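Local coordinates for protein alpha-1,3-glucanase (Bacillus circulans, PDB 5ZRU) that hydrolyses alpha-1,3-glucan, this chain being the GH87 catalytic unit of a longer protein whose other domains probably bind carbohydrate, at residues Phe259-Ile269 with Glu294-Met302. Numbering follows the deposited sequence.
With ZN (zinc ion), chain G.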
ATOM      1  N   PHE A 259       3.657  -6.087 -17.657  1.00  9.85           N
ATOM      2  CA  PHE A 259       3.166  -7.441 -17.859  1.00  9.48           C
ATOM      3  C   PHE A 259       1.858  -7.379 -18.634  1.00 12.47           C
ATOM      4  O   PHE A 259       0.970  -6.596 -18.300  1.00 10.74           O
ATOM      5  CB  PHE A 259       2.991  -8.157 -16.521  1.00  8.52           C
ATOM      6  CG  PHE A 259       4.301  -8.462 -15.842  1.00 11.69           C
ATOM      7  CD1 PHE A 259       5.009  -9.612 -16.167  1.00  9.21           C
ATOM      8  CD2 PHE A 259       4.843  -7.578 -14.909  1.00  9.18           C
ATOM      9  CE1 PHE A 259       6.214  -9.887 -15.565  1.00  8.62           C
ATOM     10  CE2 PHE A 259       6.062  -7.852 -14.296  1.00  9.84           C
ATOM     11  CZ  PHE A 259       6.740  -9.005 -14.615  1.00 10.25           C
ATOM     12  N   THR A 260       1.752  -8.192 -19.690  1.00 11.47           N
ATOM     13  CA  THR A 260       0.631  -8.098 -20.612  1.00 13.47           C
ATOM     14  C   THR A 260      -0.383  -9.221 -20.469  1.00 10.99           C
ATOM     15  O   THR A 260      -1.444  -9.153 -21.105  1.00 12.44           O
ATOM     16  CB  THR A 260       1.134  -8.082 -22.065  1.00 14.01           C
ATOM     17  OG1 THR A 260       1.870  -9.284 -22.329  1.00 12.51           O
ATOM     18  CG2 THR A 260       2.030  -6.872 -22.308  1.00 12.67           C
ATOM     19  N   ASN A 261      -0.096 -10.242 -19.670  1.00  9.89           N
ATOM     20  CA  ASN A 261      -0.942 -11.428 -19.606  1.00 10.71           C
ATOM     21  C   ASN A 261      -1.909 -11.305 -18.437  1.00 11.96           C
ATOM     22  O   ASN A 261      -1.459 -11.154 -17.292  1.00 13.35           O
ATOM     23  CB  ASN A 261      -0.074 -12.676 -19.463  1.00 11.38           C
ATOM     24  CG  ASN A 261      -0.824 -13.968 -19.768  1.00 12.80           C
ATOM     25  OD1 ASN A 261      -2.005 -14.099 -19.474  1.00 12.40           O
ATOM     26  ND2 ASN A 261      -0.116 -14.941 -20.338  1.00 13.12           N
ATOM     27  N   PRO A 262      -3.225 -11.365 -18.665  1.00 10.44           N
ATOM     28  CA  PRO A 262      -4.189 -11.227 -17.564  1.00 11.61           C
ATOM     29  C   PRO A 262      -4.464 -12.507 -16.796  1.00 12.67           C
ATOM     30  O   PRO A 262      -5.216 -12.466 -15.818  1.00 15.10           O
ATOM     31  CB  PRO A 262      -5.460 -10.761 -18.293  1.00 12.77           C
ATOM     32  CG  PRO A 262      -5.386 -11.528 -19.595  1.00 16.32           C
ATOM     33  CD  PRO A 262      -3.899 -11.501 -19.971  1.00 11.51           C
ATOM     34  N   ASN A 263      -3.879 -13.633 -17.187  1.00 15.26           N
ATOM     35  CA  ASN A 263      -4.269 -14.910 -16.607  1.00 16.14           C
ATOM     36  C   ASN A 263      -3.582 -15.167 -15.269  1.00 14.63           C
ATOM     37  O   ASN A 263      -2.598 -14.518 -14.904  1.00 10.97           O
ATOM     38  CB  ASN A 263      -3.967 -16.040 -17.589  1.00 15.49           C
ATOM     39  CG  ASN A 263      -4.875 -15.986 -18.805  1.00 17.10           C
ATOM     40  OD1 ASN A 263      -6.069 -16.224 -18.689  1.00 22.79           O
ATOM     41  ND2 ASN A 263      -4.322 -15.649 -19.964  1.00 18.76           N
ATOM     42  N   GLN A 264      -4.136 -16.134 -14.528  1.00 14.61           N
ATOM     43  CA  GLN A 264      -3.522 -16.607 -13.293  1.00 15.44           C
ATOM     44  C   GLN A 264      -2.062 -16.959 -13.509  1.00 14.15           C
ATOM     45  O   GLN A 264      -1.696 -17.539 -14.536  1.00 14.80           O
ATOM     46  CB  GLN A 264      -4.243 -17.857 -12.782  1.00 20.09           C
ATOM     47  CG  GLN A 264      -5.293 -17.600 -11.760  1.00 26.92           C
ATOM     48  CD  GLN A 264      -6.167 -18.811 -11.552  1.00 33.88           C
ATOM     49  OE1 GLN A 264      -7.168 -18.994 -12.251  1.00 36.32           O
ATOM     50  NE2 GLN A 264      -5.784 -19.660 -10.604  1.00 31.42           N
ATOM     51  N   ALA A 265      -1.232 -16.609 -12.524  1.00 13.53           N
ATOM     52  CA  ALA A 265       0.177 -17.010 -12.472  1.00 15.15           C
ATOM     53  C   ALA A 265       0.945 -16.593 -13.723  1.00 14.18           C
ATOM     54  O   ALA A 265       1.907 -17.260 -14.123  1.00 13.59           O
ATOM     55  CB  ALA A 265       0.320 -18.521 -12.235  1.00 16.48           C
ATOM     56  N   SER A 266       0.552 -15.475 -14.346  1.00 11.88           N
ATOM     57  CA  SER A 266       1.097 -15.110 -15.649  1.00 10.37           C
ATOM     58  C   SER A 266       1.750 -13.735 -15.670  1.00 10.02           C
ATOM     59  O   SER A 266       1.885 -13.140 -16.743  1.00 11.98           O
ATOM     60  CB  SER A 266       0.001 -15.193 -16.715  1.00 12.04           C
ATOM     61  OG  SER A 266      -0.495 -16.518 -16.766  1.00 13.90           O
ATOM     62  N   GLY A 267       2.167 -13.225 -14.519  1.00  9.91           N
ATOM     63  CA  GLY A 267       2.890 -11.966 -14.477  1.00  8.11           C
ATOM     64  C   GLY A 267       3.547 -11.800 -13.125  1.00  9.25           C
ATOM     65  O   GLY A 267       3.410 -12.641 -12.234  1.00 11.42           O
ATOM     66  N   GLY A 268       4.260 -10.685 -12.974  1.00  9.42           N
ATOM     67  CA  GLY A 268       5.069 -10.478 -11.789  1.00  9.01           C
ATOM     68  C   GLY A 268       6.398 -11.207 -11.892  1.00  8.44           C
ATOM     69  O   GLY A 268       6.691 -11.911 -12.864  1.00 10.67           O
ATOM     70  N   ILE A 269       7.225 -11.017 -10.867  1.00  8.13           N
ATOM     71  CA  ILE A 269       8.584 -11.555 -10.830  1.00 10.69           C
ATOM     72  C   ILE A 269       8.689 -12.603  -9.732  1.00 10.49           C
ATOM     73  O   ILE A 269       8.334 -12.338  -8.576  1.00 11.00           O
ATOM     74  CB  ILE A 269       9.618 -10.436 -10.612  1.00  8.77           C
ATOM     75  CG1 ILE A 269       9.675  -9.537 -11.850  1.00  9.77           C
ATOM     76  CG2 ILE A 269      10.995 -11.030 -10.318  1.00 12.65           C
ATOM     77  CD1 ILE A 269      10.640  -8.325 -11.694  1.00  9.83           C
ATOM     78  N   GLU A 294      -7.438 -15.685  -4.035  1.00 25.70           N
ATOM     79  CA  GLU A 294      -6.139 -15.989  -3.426  1.00 23.96           C
ATOM     80  C   GLU A 294      -5.289 -16.959  -4.243  1.00 20.78           C
ATOM     81  O   GLU A 294      -4.240 -17.414  -3.760  1.00 26.99           O
ATOM     82  CB  GLU A 294      -6.282 -16.534  -1.997  1.00 24.68           C
ATOM     83  CG  GLU A 294      -7.066 -15.632  -1.065  1.00 24.53           C
ATOM     84  CD  GLU A 294      -8.471 -16.146  -0.789  1.00 27.36           C
ATOM     85  OE1 GLU A 294      -9.413 -15.694  -1.469  1.00 33.03           O
ATOM     86  OE2 GLU A 294      -8.632 -17.002   0.102  1.00 21.48           O
ATOM     87  N   GLN A 295      -5.695 -17.288  -5.468  1.00 21.21           N
ATOM     88  CA  GLN A 295      -4.916 -18.153  -6.344  1.00 24.23           C
ATOM     89  C   GLN A 295      -4.321 -17.398  -7.526  1.00 19.78           C
ATOM     90  O   GLN A 295      -3.990 -18.021  -8.538  1.00 19.59           O
ATOM     91  CB  GLN A 295      -5.772 -19.312  -6.868  1.00 28.96           C
ATOM     92  CG  GLN A 295      -6.306 -20.273  -5.816  1.00 28.81           C
ATOM     93  CD  GLN A 295      -7.158 -21.379  -6.438  1.00 33.75           C
ATOM     94  OE1 GLN A 295      -6.665 -22.197  -7.217  1.00 38.69           O
ATOM     95  NE2 GLN A 295      -8.445 -21.391  -6.109  1.00 32.35           N
ATOM     96  N   ALA A 296      -4.189 -16.068  -7.426  1.00 16.67           N
ATOM     97  CA  ALA A 296      -3.714 -15.301  -8.576  1.00 15.31           C
ATOM     98  C   ALA A 296      -2.259 -15.625  -8.901  1.00 12.26           C
ATOM     99  O   ALA A 296      -1.882 -15.650 -10.076  1.00 13.62           O
ATOM    100  CB  ALA A 296      -3.883 -13.799  -8.330  1.00 14.56           C
ATOM    101  N   VAL A 297      -1.438 -15.879  -7.873  1.00 11.60           N
ATOM    102  CA  VAL A 297       0.007 -16.079  -8.014  1.00 11.80           C
ATOM    103  C   VAL A 297       0.589 -15.020  -8.946  1.00 11.77           C
ATOM    104  O   VAL A 297       1.237 -15.332  -9.955  1.00 10.57           O
ATOM    105  CB  VAL A 297       0.317 -17.503  -8.509  1.00 11.16           C
ATOM    106  CG1 VAL A 297       1.809 -17.813  -8.335  1.00 12.17           C
ATOM    107  CG2 VAL A 297      -0.526 -18.495  -7.732  1.00 12.08           C
ATOM    108  N   TYR A 298       0.357 -13.757  -8.617  1.00 10.64           N
ATOM    109  CA  TYR A 298       0.620 -12.661  -9.546  1.00  8.83           C
ATOM    110  C   TYR A 298       0.986 -11.433  -8.712  1.00  9.86           C
ATOM    111  O   TYR A 298       0.439 -10.340  -8.880  1.00  9.77           O
ATOM    112  CB  TYR A 298      -0.607 -12.456 -10.442  1.00  9.08           C
ATOM    113  CG  TYR A 298      -0.438 -11.742 -11.776  1.00 10.07           C
ATOM    114  CD1 TYR A 298       0.331 -10.587 -11.893  1.00 10.28           C
ATOM    115  CD2 TYR A 298      -1.106 -12.200 -12.912  1.00 10.41           C
ATOM    116  CE1 TYR A 298       0.444  -9.914 -13.108  1.00  9.06           C
ATOM    117  CE2 TYR A 298      -1.009 -11.532 -14.131  1.00  8.58           C
ATOM    118  CZ  TYR A 298      -0.234 -10.382 -14.218  1.00 10.59           C
ATOM    119  OH  TYR A 298      -0.124  -9.715 -15.419  1.00 10.90           O
ATOM    120  N   LYS A 299       1.883 -11.632  -7.751  1.00 10.36           N
ATOM    121  CA  LYS A 299       2.417 -10.515  -6.990  1.00 10.98           C
ATOM    122  C   LYS A 299       3.563  -9.873  -7.768  1.00 11.92           C
ATOM    123  O   LYS A 299       4.179 -10.501  -8.635  1.00  9.85           O
ATOM    124  CB  LYS A 299       2.901 -10.966  -5.610  1.00 10.48           C
ATOM    125  CG  LYS A 299       1.834 -11.603  -4.716  1.00 11.48           C
ATOM    126  CD  LYS A 299       1.862 -13.136  -4.798  1.00 11.49           C
ATOM    127  CE  LYS A 299       0.950 -13.751  -3.725  1.00 17.33           C
ATOM    128  NZ  LYS A 299       0.962 -15.244  -3.755  1.00 18.93           N
ATOM    129  N   GLY A 300       3.841  -8.603  -7.461  1.00 10.26           N
ATOM    130  CA  GLY A 300       4.935  -7.924  -8.146  1.00  9.02           C
ATOM    131  C   GLY A 300       6.260  -8.644  -7.980  1.00 11.70           C
ATOM    132  O   GLY A 300       6.992  -8.870  -8.952  1.00 11.00           O
ATOM    133  N   PHE A 301       6.576  -9.032  -6.747  1.00  8.36           N
ATOM    134  CA  PHE A 301       7.798  -9.761  -6.421  1.00  9.54           C
ATOM    135  C   PHE A 301       7.437 -10.931  -5.516  1.00 11.17           C
ATOM    136  O   PHE A 301       6.718 -10.742  -4.532  1.00 10.10           O
ATOM    137  CB  PHE A 301       8.815  -8.854  -5.710  1.00  7.27           C
ATOM    138  CG  PHE A 301       9.217  -7.641  -6.501  1.00  9.96           C
ATOM    139  CD1 PHE A 301      10.196  -7.724  -7.480  1.00 11.94           C
ATOM    140  CD2 PHE A 301       8.631  -6.409  -6.249  1.00  9.78           C
ATOM    141  CE1 PHE A 301      10.581  -6.593  -8.197  1.00 10.77           C
ATOM    142  CE2 PHE A 301       9.013  -5.274  -6.959  1.00 10.25           C
ATOM    143  CZ  PHE A 301       9.986  -5.369  -7.938  1.00 11.84           C
ATOM    144  N   MET A 302       7.968 -12.121  -5.821  1.00  8.10           N
ATOM    145  CA  MET A 302       7.531 -13.359  -5.182  1.00 11.81           C
ATOM    146  C   MET A 302       8.703 -14.287  -4.891  1.00  9.29           C
ATOM    147  O   MET A 302       9.749 -14.219  -5.538  1.00 11.27           O
ATOM    148  CB  MET A 302       6.547 -14.136  -6.070  1.00 11.08           C
ATOM    149  CG  MET A 302       5.255 -13.435  -6.358  1.00 18.71           C
ATOM    150  SD  MET A 302       4.286 -14.364  -7.578  1.00 13.46           S
ATOM    151  CE  MET A 302       4.905 -13.697  -9.136  1.00 12.16           C
TER
HETATM  152 ZN    ZN G 605     -10.562 -17.543   0.494  1.00 19.55          ZN
HETATM  153  O   HOH W   1     -10.455 -18.718   2.583  1.00 27.32           O
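Tyr298 reaches from 294-302 into the loop 259-269, and its OH donates to Asn261 O at 2.7 Å, the donor tilted 26° from the carbonyl plane. Gly267 lies over one face of the ring, its CA 3.7 Å from the centroid in a CH-pi contact, while Asn261 O and Asn263 O sit at the ring edge, in its plane. Its CG is anti to the backbone N (chi1 -159°), which carries the ring across into the loop. Any CB on Gly267 would collide with it. Replacing Tyr298 by an alanine would take away the ring and hydroxyl, which would probably leave Asn261 O without this donor and a gap beside Gly267 CA. Beside the ring, Ala265 N gives a short bond to Ala296 O (2.7 Å), and Gln264 NE2 approaches Gln295 O from above its carbonyl plane at 3.2 Å.

Further along, the two segments run on as neighbouring parallel strands of the right-handed beta-helix of the catalytic domain: Ile269 N donates to Gly300 O, and Met302 N returns a weak bond to Ile269 O. The side chains of Ile269 and Phe301 lie side by side and point the same way, Ile269 CD1 3.9 Å from Phe301 CE1, and Phe279 meets the Phe301 ring edge-to-face. Met302, bent at chi3, lays CE 3.6 Å from Gly267 O, a buried carbonyl with no polar partner.

Behind the first shell, Asn261 OD1 accepts from Asn263 N, an Asx turn, and also from Asn263 ND2, and Asn287 N also bonds Tyr298 OH. At the far end, Glu294 OE2 binds zinc at 2.0 Å together with His123 and a water.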